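Local atomic coordinates of thiosulfate sulfurtransferase (Pseudomonas aeruginosa, PDB entry 1YT8), a protein that probably transfers sulfur from thiosulfate to cyanide, as rhodaneses do, and is built of repeated rhodanese-like domains. Residues T129-L141 with A216-Q230. Residues are numbered along the deposited sequence; the frame is centred on the assembly and turned at random.
Sequences TPSLAAEEVQALL and AALRNGTIGWTLAGQ
Arg219 leaves its backbone with CG anti to N (chi1 -169°) and bends at chi3, which turns the guanidinium back toward Ser131, whose OG is tucked between its own N and carbonyl carbon (chi1 67°). The arginine takes that hydroxyl side-on: NE at 2.9 Å and NH2 at 3.0 Å both donate to Ser131 OG, which lies in the guanidinium plane. One face of the group rests over the backbone at Leu132 and Ala133. Glu136 OE1 comes no nearer to Arg219 than a loose charge attraction; from N3 of helix 134-141 it accepts a straight bond, through its anti lone pair, from the N-H of the N-cap residue Ala133, the one half of a capping box that an alanine N-cap allows.

The backbones here run as two parallel strands. Ala217 N donates to Pro130 O, Leu132 N to Ala217 O (2.8 Å), and Arg219 N to Leu132 O. Past this last bond a water carries the link on, accepting from Ala134 N and donating to Arg219 O.

Farther along, helices 134-141 and 221-227 cross at -82°, and Trp225 is the knob, set among Ala134, Val137, Gln138 and Leu141. Val137 CG1 and Leu141 CD1 meet the indole at its edge, Val137 CG1 being 3.8 Å from Trp225 CZ3, while the end of Gln230 lies over one face; Trp225 NE1 donates to Gln231 O. The other branch of Val137, CG2, packs 3.5 Å from Leu218 CD1, and Ala134 CB abuts Ala228 CB.

Strand 131-132 passes through Ala133 into its helix, and 215-218 through a type II turn, Leu218 to Gly221, into the other; 131-132 is one edge, beside 215-218, of the five-stranded parallel sheet, order 1-5-4-2-3, of a rhodanese domain.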
loop_
_atom_site.group_PDB
_atom_site.type_symbol
_atom_site.label_atom_id
_atom_site.label_comp_id
_atom_site.label_asym_id
_atom_site.label_seq_id
_atom_site.Cartn_x
_atom_site.Cartn_y
_atom_site.Cartn_z
ATOM N N THR A 129 -2.723 14.955 20.266
ATOM C CA THR A 129 -2.372 15.743 19.085
ATOM C C THR A 129 -3.477 16.756 18.783
ATOM O O THR A 129 -4.635 16.385 18.585
ATOM C CB THR A 129 -2.169 14.822 17.872
ATOM O OG1 THR A 129 -1.309 13.738 18.248
ATOM C CG2 THR A 129 -1.536 15.588 16.713
ATOM N N PRO A 130 -3.124 18.051 18.730
ATOM C CA PRO A 130 -4.081 19.128 18.462
ATOM C C PRO A 130 -4.844 18.982 17.155
ATOM O O PRO A 130 -4.300 18.495 16.161
ATOM C CB PRO A 130 -3.203 20.380 18.451
ATOM C CG PRO A 130 -2.040 20.002 19.301
ATOM C CD PRO A 130 -1.763 18.597 18.853
ATOM N N SER A 131 -6.102 19.408 17.166
ATOM C CA SER A 131 -6.935 19.360 15.971
ATOM C C SER A 131 -7.924 20.524 15.949
ATOM O O SER A 131 -8.258 21.103 16.992
ATOM C CB SER A 131 -7.685 18.022 15.877
ATOM O OG SER A 131 -8.654 17.877 16.900
ATOM N N LEU A 132 -8.374 20.869 14.748
ATOM C CA LEU A 132 -9.328 21.953 14.540
ATOM C C LEU A 132 -10.521 21.409 13.775
ATOM O O LEU A 132 -10.360 20.609 12.857
ATOM C CB LEU A 132 -8.687 23.077 13.726
ATOM C CG LEU A 132 -7.598 23.886 14.421
ATOM C CD1 LEU A 132 -6.869 24.752 13.400
ATOM C CD2 LEU A 132 -8.228 24.741 15.509
ATOM N N ALA A 133 -11.719 21.840 14.152
ATOM C CA ALA A 133 -12.927 21.388 13.474
ATOM C C ALA A 133 -12.973 21.986 12.079
ATOM O O ALA A 133 -12.418 23.058 11.841
ATOM C CB ALA A 133 -14.167 21.814 14.257
ATOM N N ALA A 134 -13.633 21.294 11.155
ATOM C CA ALA A 134 -13.764 21.802 9.792
ATOM C C ALA A 134 -14.293 23.238 9.830
ATOM O O ALA A 134 -13.837 24.105 9.078
ATOM C CB ALA A 134 -14.718 20.926 8.999
ATOM N N GLU A 135 -15.254 23.483 10.716
ATOM C CA GLU A 135 -15.853 24.808 10.848
ATOM C C GLU A 135 -14.861 25.846 11.347
ATOM O O GLU A 135 -14.928 27.015 10.959
ATOM C CB GLU A 135 -17.061 24.767 11.794
ATOM C CG GLU A 135 -18.252 23.974 11.268
ATOM C CD GLU A 135 -18.159 22.483 11.547
ATOM O OE1 GLU A 135 -17.124 22.024 12.078
ATOM O OE2 GLU A 135 -19.131 21.765 11.236
ATOM N N GLU A 136 -13.947 25.430 12.217
ATOM C CA GLU A 136 -12.956 26.363 12.737
ATOM C C GLU A 136 -11.977 26.755 11.640
ATOM O O GLU A 136 -11.573 27.914 11.545
ATOM C CB GLU A 136 -12.199 25.747 13.915
ATOM C CG GLU A 136 -13.038 25.608 15.176
ATOM C CD GLU A 136 -12.262 25.010 16.330
ATOM O OE1 GLU A 136 -11.908 23.811 16.253
ATOM O OE2 GLU A 136 -12.000 25.744 17.312
ATOM N N VAL A 137 -11.593 25.785 10.814
ATOM C CA VAL A 137 -10.660 26.053 9.725
ATOM C C VAL A 137 -11.345 26.923 8.676
ATOM O O VAL A 137 -10.726 27.814 8.096
ATOM C CB VAL A 137 -10.154 24.738 9.096
ATOM C CG1 VAL A 137 -9.207 25.030 7.926
ATOM C CG2 VAL A 137 -9.438 23.915 10.160
ATOM N N GLN A 138 -12.628 26.674 8.437
ATOM C CA GLN A 138 -13.375 27.483 7.473
ATOM C C GLN A 138 -13.409 28.935 7.961
ATOM O O GLN A 138 -13.299 29.871 7.172
ATOM C CB GLN A 138 -14.808 26.970 7.332
ATOM C CG GLN A 138 -15.682 27.812 6.400
ATOM C CD GLN A 138 -15.166 27.813 4.972
ATOM O OE1 GLN A 138 -14.576 28.792 4.501
ATOM N NE2 GLN A 138 -15.375 26.703 4.278
ATOM N N ALA A 139 -13.574 29.116 9.269
ATOM C CA ALA A 139 -13.619 30.459 9.837
ATOM C C ALA A 139 -12.271 31.150 9.648
ATOM O O ALA A 139 -12.214 32.345 9.346
ATOM C CB ALA A 139 -13.992 30.395 11.326
ATOM N N LEU A 140 -11.184 30.400 9.823
ATOM C CA LEU A 140 -9.846 30.955 9.637
ATOM C C LEU A 140 -9.690 31.451 8.196
ATOM O O LEU A 140 -9.085 32.495 7.946
ATOM C CB LEU A 140 -8.777 29.898 9.952
ATOM C CG LEU A 140 -8.574 29.579 11.437
ATOM C CD1 LEU A 140 -7.640 28.391 11.595
ATOM C CD2 LEU A 140 -8.003 30.806 12.145
ATOM N N LEU A 141 -10.238 30.699 7.247
ATOM C CA LEU A 141 -10.167 31.091 5.843
ATOM C C LEU A 141 -11.004 32.355 5.625
ATOM O O LEU A 141 -10.583 33.272 4.915
ATOM C CB LEU A 141 -10.685 29.961 4.945
ATOM C CG LEU A 141 -9.860 28.669 4.909
ATOM C CD1 LEU A 141 -10.565 27.629 4.053
ATOM C CD2 LEU A 141 -8.479 28.967 4.357
ATOM N N ALA A 216 -1.785 22.018 14.075
ATOM C CA ALA A 216 -2.997 21.265 14.371
ATOM C C ALA A 216 -3.456 20.482 13.156
ATOM O O ALA A 216 -3.186 20.859 12.014
ATOM C CB ALA A 216 -4.116 22.208 14.832
ATOM N N ALA A 217 -4.151 19.382 13.400
ATOM C CA ALA A 217 -4.660 18.581 12.302
ATOM C C ALA A 217 -6.069 19.058 11.964
ATOM O O ALA A 217 -6.799 19.518 12.846
ATOM C CB ALA A 217 -4.701 17.112 12.705
ATOM N N LEU A 218 -6.436 18.997 10.686
ATOM C CA LEU A 218 -7.799 19.341 10.309
ATOM C C LEU A 218 -8.542 18.076 10.724
ATOM O O LEU A 218 -8.332 17.005 10.144
ATOM C CB LEU A 218 -7.937 19.543 8.801
ATOM C CG LEU A 218 -9.387 19.549 8.292
ATOM C CD1 LEU A 218 -10.182 20.652 8.986
ATOM C CD2 LEU A 218 -9.403 19.751 6.779
ATOM N N ARG A 219 -9.397 18.191 11.734
ATOM C CA ARG A 219 -10.130 17.039 12.247
ATOM C C ARG A 219 -11.042 16.359 11.231
ATOM O O ARG A 219 -12.007 16.942 10.753
ATOM C CB ARG A 219 -10.943 17.443 13.476
ATOM C CG ARG A 219 -11.533 16.274 14.247
ATOM C CD ARG A 219 -12.296 16.795 15.455
ATOM N NE ARG A 219 -11.465 17.708 16.236
ATOM C CZ ARG A 219 -11.914 18.810 16.829
ATOM N NH1 ARG A 219 -13.193 19.147 16.732
ATOM N NH2 ARG A 219 -11.080 19.579 17.516
ATOM N N ASN A 220 -10.711 15.110 10.917
ATOM C CA ASN A 220 -11.459 14.283 9.978
ATOM C C ASN A 220 -11.310 14.629 8.487
ATOM O O ASN A 220 -12.070 14.144 7.654
ATOM C CB ASN A 220 -12.937 14.234 10.389
ATOM C CG ASN A 220 -13.117 13.750 11.823
ATOM O OD1 ASN A 220 -12.273 13.019 12.352
ATOM N ND2 ASN A 220 -14.220 14.145 12.453
ATOM N N GLY A 221 -10.327 15.467 8.168
ATOM C CA GLY A 221 -10.016 15.820 6.784
ATOM C C GLY A 221 -11.081 16.203 5.770
ATOM O O GLY A 221 -12.044 16.894 6.093
ATOM N N THR A 222 -10.883 15.776 4.523
ATOM C CA THR A 222 -11.824 16.093 3.452
ATOM C C THR A 222 -13.197 15.485 3.726
ATOM O O THR A 222 -14.216 16.037 3.313
ATOM C CB THR A 222 -11.291 15.633 2.060
ATOM O OG1 THR A 222 -11.077 14.220 2.048
ATOM C CG2 THR A 222 -9.982 16.330 1.743
ATOM N N ILE A 223 -13.220 14.356 4.428
ATOM C CA ILE A 223 -14.476 13.712 4.792
ATOM C C ILE A 223 -15.225 14.664 5.723
ATOM O O ILE A 223 -16.414 14.930 5.536
ATOM C CB ILE A 223 -14.228 12.369 5.532
ATOM C CG1 ILE A 223 -13.839 11.290 4.519
ATOM C CG2 ILE A 223 -15.472 11.953 6.323
ATOM C CD1 ILE A 223 -13.493 9.934 5.126
ATOM N N GLY A 224 -14.510 15.180 6.718
ATOM C CA GLY A 224 -15.110 16.099 7.669
ATOM C C GLY A 224 -15.520 17.409 7.028
ATOM O O GLY A 224 -16.492 18.036 7.450
ATOM N N TRP A 225 -14.770 17.832 6.016
ATOM C CA TRP A 225 -15.063 19.072 5.302
ATOM C C TRP A 225 -16.414 18.919 4.595
ATOM O O TRP A 225 -17.262 19.807 4.645
ATOM C CB TRP A 225 -13.948 19.354 4.284
ATOM C CG TRP A 225 -13.871 20.782 3.828
ATOM C CD1 TRP A 225 -14.389 21.309 2.677
ATOM C CD2 TRP A 225 -13.239 21.872 4.518
ATOM N NE1 TRP A 225 -14.117 22.659 2.607
ATOM C CE2 TRP A 225 -13.412 23.030 3.723
ATOM C CE3 TRP A 225 -12.543 21.983 5.732
ATOM C CZ2 TRP A 225 -12.913 24.282 4.103
ATOM C CZ3 TRP A 225 -12.047 23.229 6.110
ATOM C CH2 TRP A 225 -12.235 24.363 5.296
ATOM N N THR A 226 -16.609 17.775 3.948
ATOM C CA THR A 226 -17.856 17.494 3.247
ATOM C C THR A 226 -19.005 17.353 4.241
ATOM O O THR A 226 -20.081 17.917 4.038
ATOM C CB THR A 226 -17.743 16.196 2.422
ATOM O OG1 THR A 226 -16.737 16.365 1.421
ATOM C CG2 THR A 226 -19.071 15.857 1.756
ATOM N N LEU A 227 -18.773 16.612 5.321
ATOM C CA LEU A 227 -19.807 16.413 6.331
ATOM C C LEU A 227 -20.220 17.737 6.968
ATOM O O LEU A 227 -21.351 17.885 7.432
ATOM C CB LEU A 227 -19.318 15.444 7.415
ATOM C CG LEU A 227 -19.019 14.011 6.965
ATOM C CD1 LEU A 227 -18.484 13.204 8.145
ATOM C CD2 LEU A 227 -20.279 13.371 6.400
ATOM N N ALA A 228 -19.301 18.698 6.985
ATOM C CA ALA A 228 -19.581 20.012 7.555
ATOM C C ALA A 228 -20.334 20.871 6.543
ATOM O O ALA A 228 -20.735 22.000 6.842
ATOM C CB ALA A 228 -18.276 20.695 7.958
ATOM N N GLY A 229 -20.519 20.327 5.342
ATOM C CA GLY A 229 -21.227 21.041 4.292
ATOM C C GLY A 229 -20.386 22.106 3.618
ATOM O O GLY A 229 -20.915 23.023 2.988
ATOM N N GLN A 230 -19.071 21.988 3.745
ATOM C CA GLN A 230 -18.165 22.953 3.144
ATOM C C GLN A 230 -17.713 22.495 1.759
ATOM O O GLN A 230 -17.936 21.350 1.380
ATOM C CB GLN A 230 -17.000 23.197 4.099
ATOM C CG GLN A 230 -17.504 23.911 5.346
ATOM C CD GLN A 230 -16.564 23.852 6.519
ATOM O OE1 GLN A 230 -15.399 23.462 6.394
ATOM N NE2 GLN A 230 -17.065 24.252 7.682
HETATM O O HOH W 1 -14.255 18.478 11.661
HETATM O O HOH W 2 -21.132 22.708 9.792
#